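Local coordinates for protein CrataBL (Crataeva tapia, PDB 4IHZ) that inhibits trypsin and probably, more strongly, factor Xa, and probably also acts as a lectin that binds glucose and N-acetylglucosamine, at residues L11-R25 with D36-V49. Sequence-based numbering, arbitrary orientation.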
loop_
_atom_site.group_PDB
_atom_site.type_symbol
_atom_site.label_atom_id
_atom_site.label_comp_id
_atom_site.label_asym_id
_atom_site.label_seq_id
_atom_site.Cartn_x
_atom_site.Cartn_y
_atom_site.Cartn_z
ATOM N N LEU A 11 -6.116 -12.424 -18.228
ATOM C CA LEU A 11 -7.277 -13.264 -18.498
ATOM C C LEU A 11 -6.812 -14.670 -18.808
ATOM O O LEU A 11 -5.757 -14.832 -19.421
ATOM C CB LEU A 11 -8.050 -12.705 -19.699
ATOM C CG LEU A 11 -8.734 -11.370 -19.358
ATOM C CD1 LEU A 11 -8.992 -10.623 -20.625
ATOM C CD2 LEU A 11 -10.068 -11.660 -18.617
ATOM N N PRO A 12 -7.582 -15.697 -18.398
ATOM C CA PRO A 12 -7.264 -17.039 -18.899
ATOM C C PRO A 12 -7.259 -17.046 -20.426
ATOM O O PRO A 12 -8.011 -16.320 -21.077
ATOM C CB PRO A 12 -8.429 -17.884 -18.377
ATOM C CG PRO A 12 -9.028 -17.044 -17.216
ATOM C CD PRO A 12 -8.892 -15.665 -17.727
ATOM N N SER A 13 -6.381 -17.876 -20.987
ATOM C CA SER A 13 -6.232 -17.922 -22.429
ATOM C C SER A 13 -7.514 -18.277 -23.145
ATOM O O SER A 13 -7.703 -17.831 -24.276
ATOM C CB SER A 13 -5.107 -18.881 -22.785
ATOM O OG SER A 13 -3.903 -18.183 -22.537
ATOM N N THR A 14 -8.373 -19.085 -22.512
ATOM C CA THR A 14 -9.620 -19.493 -23.155
ATOM C C THR A 14 -10.917 -19.136 -22.419
ATOM O O THR A 14 -11.938 -19.841 -22.574
ATOM C CB THR A 14 -9.636 -20.989 -23.471
ATOM O OG1 THR A 14 -9.630 -21.732 -22.247
ATOM C CG2 THR A 14 -8.423 -21.379 -24.333
ATOM N N SER A 15 -10.889 -18.041 -21.652
ATOM C CA SER A 15 -12.033 -17.657 -20.806
ATOM C C SER A 15 -12.084 -16.136 -20.717
ATOM O O SER A 15 -11.059 -15.479 -20.903
ATOM C CB SER A 15 -11.802 -18.225 -19.399
ATOM O OG SER A 15 -12.601 -17.611 -18.436
ATOM N N ARG A 16 -13.263 -15.591 -20.402
ATOM C CA ARG A 16 -13.411 -14.161 -20.171
ATOM C C ARG A 16 -13.427 -13.845 -18.679
ATOM O O ARG A 16 -13.617 -12.698 -18.316
ATOM C CB ARG A 16 -14.736 -13.614 -20.743
ATOM C CG ARG A 16 -14.898 -13.779 -22.235
ATOM C CD ARG A 16 -16.098 -12.958 -22.726
ATOM N NE ARG A 16 -17.410 -13.484 -22.315
ATOM C CZ ARG A 16 -18.125 -13.076 -21.255
ATOM N NH1 ARG A 16 -17.660 -12.136 -20.413
ATOM N NH2 ARG A 16 -19.318 -13.630 -21.018
ATOM N N ALA A 17 -13.294 -14.850 -17.827
ATOM C CA ALA A 17 -13.385 -14.612 -16.375
ATOM C C ALA A 17 -12.009 -14.153 -15.848
ATOM O O ALA A 17 -11.099 -14.971 -15.664
ATOM C CB ALA A 17 -13.825 -15.929 -15.673
ATOM N N GLY A 18 -11.874 -12.840 -15.646
ATOM C CA GLY A 18 -10.624 -12.293 -15.136
ATOM C C GLY A 18 -10.609 -12.222 -13.614
ATOM O O GLY A 18 -11.243 -13.029 -12.902
ATOM N N PHE A 19 -9.794 -11.315 -13.105
ATOM C CA PHE A 19 -9.358 -11.377 -11.709
ATOM C C PHE A 19 -9.378 -10.074 -11.009
ATOM O O PHE A 19 -9.158 -9.005 -11.617
ATOM C CB PHE A 19 -7.908 -11.911 -11.650
ATOM C CG PHE A 19 -7.780 -13.319 -12.169
ATOM C CD1 PHE A 19 -8.039 -14.395 -11.358
ATOM C CD2 PHE A 19 -7.476 -13.516 -13.510
ATOM C CE1 PHE A 19 -7.929 -15.704 -11.874
ATOM C CE2 PHE A 19 -7.388 -14.788 -14.016
ATOM C CZ PHE A 19 -7.625 -15.875 -13.220
ATOM N N SER A 20 -9.666 -10.120 -9.707
ATOM C CA SER A 20 -9.654 -8.883 -8.906
ATOM C C SER A 20 -9.115 -9.186 -7.519
ATOM O O SER A 20 -9.429 -10.240 -6.971
ATOM C CB SER A 20 -11.100 -8.374 -8.777
ATOM O OG SER A 20 -11.190 -7.314 -7.804
ATOM N N PRO A 21 -8.337 -8.270 -6.926
ATOM C CA PRO A 21 -8.140 -8.341 -5.461
ATOM C C PRO A 21 -9.461 -8.477 -4.720
ATOM O O PRO A 21 -10.462 -7.826 -5.050
ATOM C CB PRO A 21 -7.467 -7.006 -5.137
ATOM C CG PRO A 21 -6.733 -6.625 -6.424
ATOM C CD PRO A 21 -7.746 -7.032 -7.499
ATOM N N ASP A 22 -9.492 -9.353 -3.716
ATOM C CA ASP A 22 -10.707 -9.552 -2.952
ATOM C C ASP A 22 -11.258 -8.278 -2.324
ATOM O O ASP A 22 -12.496 -8.117 -2.234
ATOM C CB ASP A 22 -10.497 -10.596 -1.882
ATOM C CG ASP A 22 -11.059 -11.945 -2.259
ATOM O OD1 ASP A 22 -11.857 -12.089 -3.247
ATOM O OD2 ASP A 22 -10.736 -12.899 -1.513
ATOM N N ASN A 23 -10.383 -7.356 -1.894
ATOM C CA ASN A 23 -10.944 -6.177 -1.197
ATOM C C ASN A 23 -11.825 -5.354 -2.117
ATOM O O ASN A 23 -12.792 -4.716 -1.675
ATOM C CB ASN A 23 -9.843 -5.317 -0.551
ATOM C CG ASN A 23 -9.205 -4.382 -1.522
ATOM O OD1 ASN A 23 -9.653 -3.263 -1.684
ATOM N ND2 ASN A 23 -8.117 -4.819 -2.169
ATOM N N LEU A 24 -11.523 -5.411 -3.418
ATOM C CA LEU A 24 -12.322 -4.659 -4.400
ATOM C C LEU A 24 -13.652 -5.337 -4.660
ATOM O O LEU A 24 -14.615 -4.670 -4.973
ATOM C CB LEU A 24 -11.525 -4.408 -5.712
ATOM C CG LEU A 24 -10.302 -3.508 -5.550
ATOM C CD1 LEU A 24 -9.634 -3.297 -6.905
ATOM C CD2 LEU A 24 -10.748 -2.124 -5.000
ATOM N N ARG A 25 -13.738 -6.653 -4.453
ATOM C CA ARG A 25 -15.034 -7.326 -4.651
ATOM C C ARG A 25 -15.972 -6.949 -3.527
ATOM O O ARG A 25 -17.162 -6.691 -3.756
ATOM C CB ARG A 25 -14.826 -8.845 -4.703
ATOM C CG ARG A 25 -13.963 -9.209 -5.900
ATOM C CD ARG A 25 -13.803 -10.728 -5.985
ATOM N NE ARG A 25 -15.056 -11.328 -6.437
ATOM C CZ ARG A 25 -15.106 -12.535 -6.993
ATOM N NH1 ARG A 25 -14.000 -13.217 -7.116
ATOM N NH2 ARG A 25 -16.273 -13.023 -7.424
ATOM N N ASP A 36 -5.052 -10.628 1.137
ATOM C CA ASP A 36 -5.949 -10.102 0.120
ATOM C C ASP A 36 -5.671 -10.870 -1.172
ATOM O O ASP A 36 -4.783 -10.515 -1.940
ATOM C CB ASP A 36 -5.702 -8.601 -0.055
ATOM C CG ASP A 36 -6.735 -7.935 -0.960
ATOM O OD1 ASP A 36 -7.948 -8.236 -0.827
ATOM O OD2 ASP A 36 -6.332 -7.095 -1.824
ATOM N N LEU A 37 -6.440 -11.935 -1.371
ATOM C CA LEU A 37 -6.249 -12.839 -2.503
ATOM C C LEU A 37 -6.601 -12.183 -3.816
ATOM O O LEU A 37 -7.316 -11.175 -3.848
ATOM C CB LEU A 37 -7.151 -14.074 -2.314
ATOM C CG LEU A 37 -6.875 -14.884 -1.066
ATOM C CD1 LEU A 37 -8.032 -15.868 -0.990
ATOM C CD2 LEU A 37 -5.523 -15.610 -1.124
ATOM N N ILE A 38 -6.139 -12.787 -4.913
ATOM C CA ILE A 38 -6.548 -12.334 -6.239
ATOM C C ILE A 38 -7.508 -13.422 -6.718
ATOM O O ILE A 38 -7.084 -14.572 -6.953
ATOM C CB ILE A 38 -5.328 -12.273 -7.209
ATOM C CG1 ILE A 38 -4.247 -11.292 -6.714
ATOM C CG2 ILE A 38 -5.789 -11.913 -8.645
ATOM C CD1 ILE A 38 -4.744 -9.880 -6.543
ATOM N N THR A 39 -8.787 -13.085 -6.841
ATOM C CA THR A 39 -9.802 -14.098 -7.118
ATOM C C THR A 39 -10.457 -13.893 -8.470
ATOM O O THR A 39 -10.486 -12.777 -9.006
ATOM C CB THR A 39 -10.890 -14.180 -6.030
ATOM O OG1 THR A 39 -11.480 -12.890 -5.870
ATOM C CG2 THR A 39 -10.251 -14.654 -4.687
ATOM N N GLN A 40 -11.020 -14.955 -9.009
ATOM C CA GLN A 40 -11.572 -14.933 -10.327
ATOM C C GLN A 40 -13.036 -14.508 -10.326
ATOM O O GLN A 40 -13.830 -14.954 -9.494
ATOM C CB GLN A 40 -11.413 -16.329 -10.954
ATOM C CG GLN A 40 -11.692 -16.314 -12.456
ATOM C CD GLN A 40 -11.404 -17.626 -13.100
ATOM O OE1 GLN A 40 -11.614 -18.701 -12.501
ATOM N NE2 GLN A 40 -10.946 -17.574 -14.340
ATOM N N LEU A 41 -13.389 -13.631 -11.249
ATOM C CA LEU A 41 -14.773 -13.169 -11.342
ATOM C C LEU A 41 -15.520 -14.056 -12.316
ATOM O O LEU A 41 -15.475 -13.853 -13.525
ATOM C CB LEU A 41 -14.768 -11.728 -11.868
ATOM C CG LEU A 41 -14.027 -10.690 -11.030
ATOM C CD1 LEU A 41 -14.216 -9.313 -11.630
ATOM C CD2 LEU A 41 -14.601 -10.673 -9.656
ATOM N N ARG A 42 -16.145 -15.113 -11.783
ATOM C CA ARG A 42 -16.675 -16.190 -12.631
ATOM C C ARG A 42 -18.133 -16.145 -13.060
ATOM O O ARG A 42 -18.477 -16.584 -14.171
ATOM C CB ARG A 42 -16.471 -17.498 -11.889
ATOM C CG ARG A 42 -15.078 -17.954 -11.893
ATOM C CD ARG A 42 -15.069 -19.386 -11.483
ATOM N NE ARG A 42 -15.499 -19.484 -10.104
ATOM C CZ ARG A 42 -15.779 -20.657 -9.539
ATOM N NH1 ARG A 42 -15.680 -21.771 -10.301
ATOM N NH2 ARG A 42 -16.139 -20.697 -8.245
ATOM N N PHE A 43 -19.001 -15.682 -12.163
ATOM C CA PHE A 43 -20.438 -15.849 -12.367
ATOM C C PHE A 43 -21.158 -14.533 -12.133
ATOM O O PHE A 43 -21.551 -14.229 -10.991
ATOM C CB PHE A 43 -20.962 -16.920 -11.411
ATOM C CG PHE A 43 -20.302 -18.268 -11.595
ATOM C CD1 PHE A 43 -19.573 -18.848 -10.568
ATOM C CD2 PHE A 43 -20.412 -18.959 -12.805
ATOM C CE1 PHE A 43 -18.962 -20.088 -10.738
ATOM C CE2 PHE A 43 -19.795 -20.216 -12.982
ATOM C CZ PHE A 43 -19.081 -20.778 -11.963
ATOM N N PRO A 44 -21.354 -13.739 -13.205
ATOM C CA PRO A 44 -20.993 -13.984 -14.589
ATOM C C PRO A 44 -19.512 -13.623 -14.792
ATOM O O PRO A 44 -18.929 -12.923 -13.935
ATOM C CB PRO A 44 -21.894 -12.996 -15.351
ATOM C CG PRO A 44 -22.014 -11.836 -14.415
ATOM C CD PRO A 44 -21.954 -12.399 -13.028
ATOM N N PRO A 45 -18.900 -14.141 -15.868
ATOM C CA PRO A 45 -17.504 -13.831 -16.108
ATOM C C PRO A 45 -17.343 -12.343 -16.352
ATOM O O PRO A 45 -18.032 -11.736 -17.175
ATOM C CB PRO A 45 -17.132 -14.637 -17.359
ATOM C CG PRO A 45 -18.341 -15.371 -17.767
ATOM C CD PRO A 45 -19.502 -14.955 -16.945
ATOM N N ARG A 46 -16.427 -11.756 -15.617
ATOM C CA ARG A 46 -16.140 -10.333 -15.802
ATOM C C ARG A 46 -14.647 -10.140 -15.957
ATOM O O ARG A 46 -13.833 -10.901 -15.444
ATOM C CB ARG A 46 -16.651 -9.514 -14.626
ATOM C CG ARG A 46 -18.191 -9.431 -14.614
ATOM C CD ARG A 46 -18.674 -8.678 -15.881
ATOM N NE ARG A 46 -20.128 -8.476 -15.966
ATOM C CZ ARG A 46 -20.961 -9.235 -16.672
ATOM N NH1 ARG A 46 -20.523 -10.286 -17.384
ATOM N NH2 ARG A 46 -22.261 -8.929 -16.677
ATOM N N ILE A 47 -14.281 -9.086 -16.665
ATOM C CA ILE A 47 -12.910 -8.919 -17.109
ATOM C C ILE A 47 -11.950 -8.612 -15.945
ATOM O O ILE A 47 -10.762 -8.853 -16.072
ATOM C CB ILE A 47 -12.852 -7.778 -18.185
ATOM C CG1 ILE A 47 -11.521 -7.826 -18.955
ATOM C CG2 ILE A 47 -13.089 -6.387 -17.547
ATOM C CD1 ILE A 47 -11.539 -7.030 -20.301
ATOM N N GLY A 48 -12.471 -8.085 -14.831
ATOM C CA GLY A 48 -11.624 -7.914 -13.654
ATOM C C GLY A 48 -11.091 -6.492 -13.523
ATOM O O GLY A 48 -11.706 -5.502 -13.931
ATOM N N VAL A 49 -9.907 -6.405 -12.921
ATOM C CA VAL A 49 -9.286 -5.132 -12.599
ATOM C C VAL A 49 -7.888 -5.205 -13.211
ATOM O O VAL A 49 -7.213 -6.211 -13.065
ATOM C CB VAL A 49 -9.195 -4.969 -11.066
ATOM C CG1 VAL A 49 -8.575 -3.603 -10.746
ATOM C CG2 VAL A 49 -10.596 -4.985 -10.460
HETATM O O HOH W 1 -21.580 -12.894 -19.347
HETATM O O HOH W 2 -8.362 -9.729 -15.023
HETATM O O HOH W 3 -9.057 -12.265 0.446
#
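Strands 19-21 and 38-40 pair antiparallel in this beta-trefoil of the Kunitz-type inhibitor family. Ser20 and Thr39 form the hydrogen-bonded pair, with Ser20 N 2.9 Å from Thr39 O. Leu41 N to Gly18 O and Asp22 N to Leu37 O extend the pairing at its two ends. The later chain then folds back along the other edge of 18-19. There Gly18 N donates to Arg46 O and Val49 N to Phe19 O, while Gly18 O and Ser20 bond the strand side. A water links Phe19 N to Ile47 O.

Several side-chain polar contacts gather at helix 22-26. Asp36 grips Asn23 twice: OD1 takes Asn23 N on its syn lone pair, and OD2 lies 2.9 Å from Asn23 ND2. Asp36 OD2 is also hydrogen-bonded to Thr101 OG1. Thr39 OG1 donates to Asp22 OD1 (2.8 Å), above the carboxylate plane; Arg146 forms a salt bridge with the same oxygen. Arg25 bends at chi3 (73°), and its NH1 reaches Thr39 OG1 at 2.8 Å, in the guanidinium plane, and Gln40 O. Leu41 CD2 lies over one guanidinium face, 3.3 Å from Arg25 CZ.

One apolar patch lies on the face of Phe19, Pro21 and Ile38. Ile38 CG2 touches Phe19 CB, while CD1 packs beside Pro21 CG. Strand 148-151 adds Leu149 against Phe19 and Ile38. Elsewhere Leu24 CD1 meets Val49 CG1, and Ala17 CB meets Pro45 CB.

Gln40 extends past the Phe19 ring, its amide nearly parallel to it (8°). Arg147 holds OE1, and NE2 donates to Ala17 O at 2.9 Å, with an N-H...O angle of 162°.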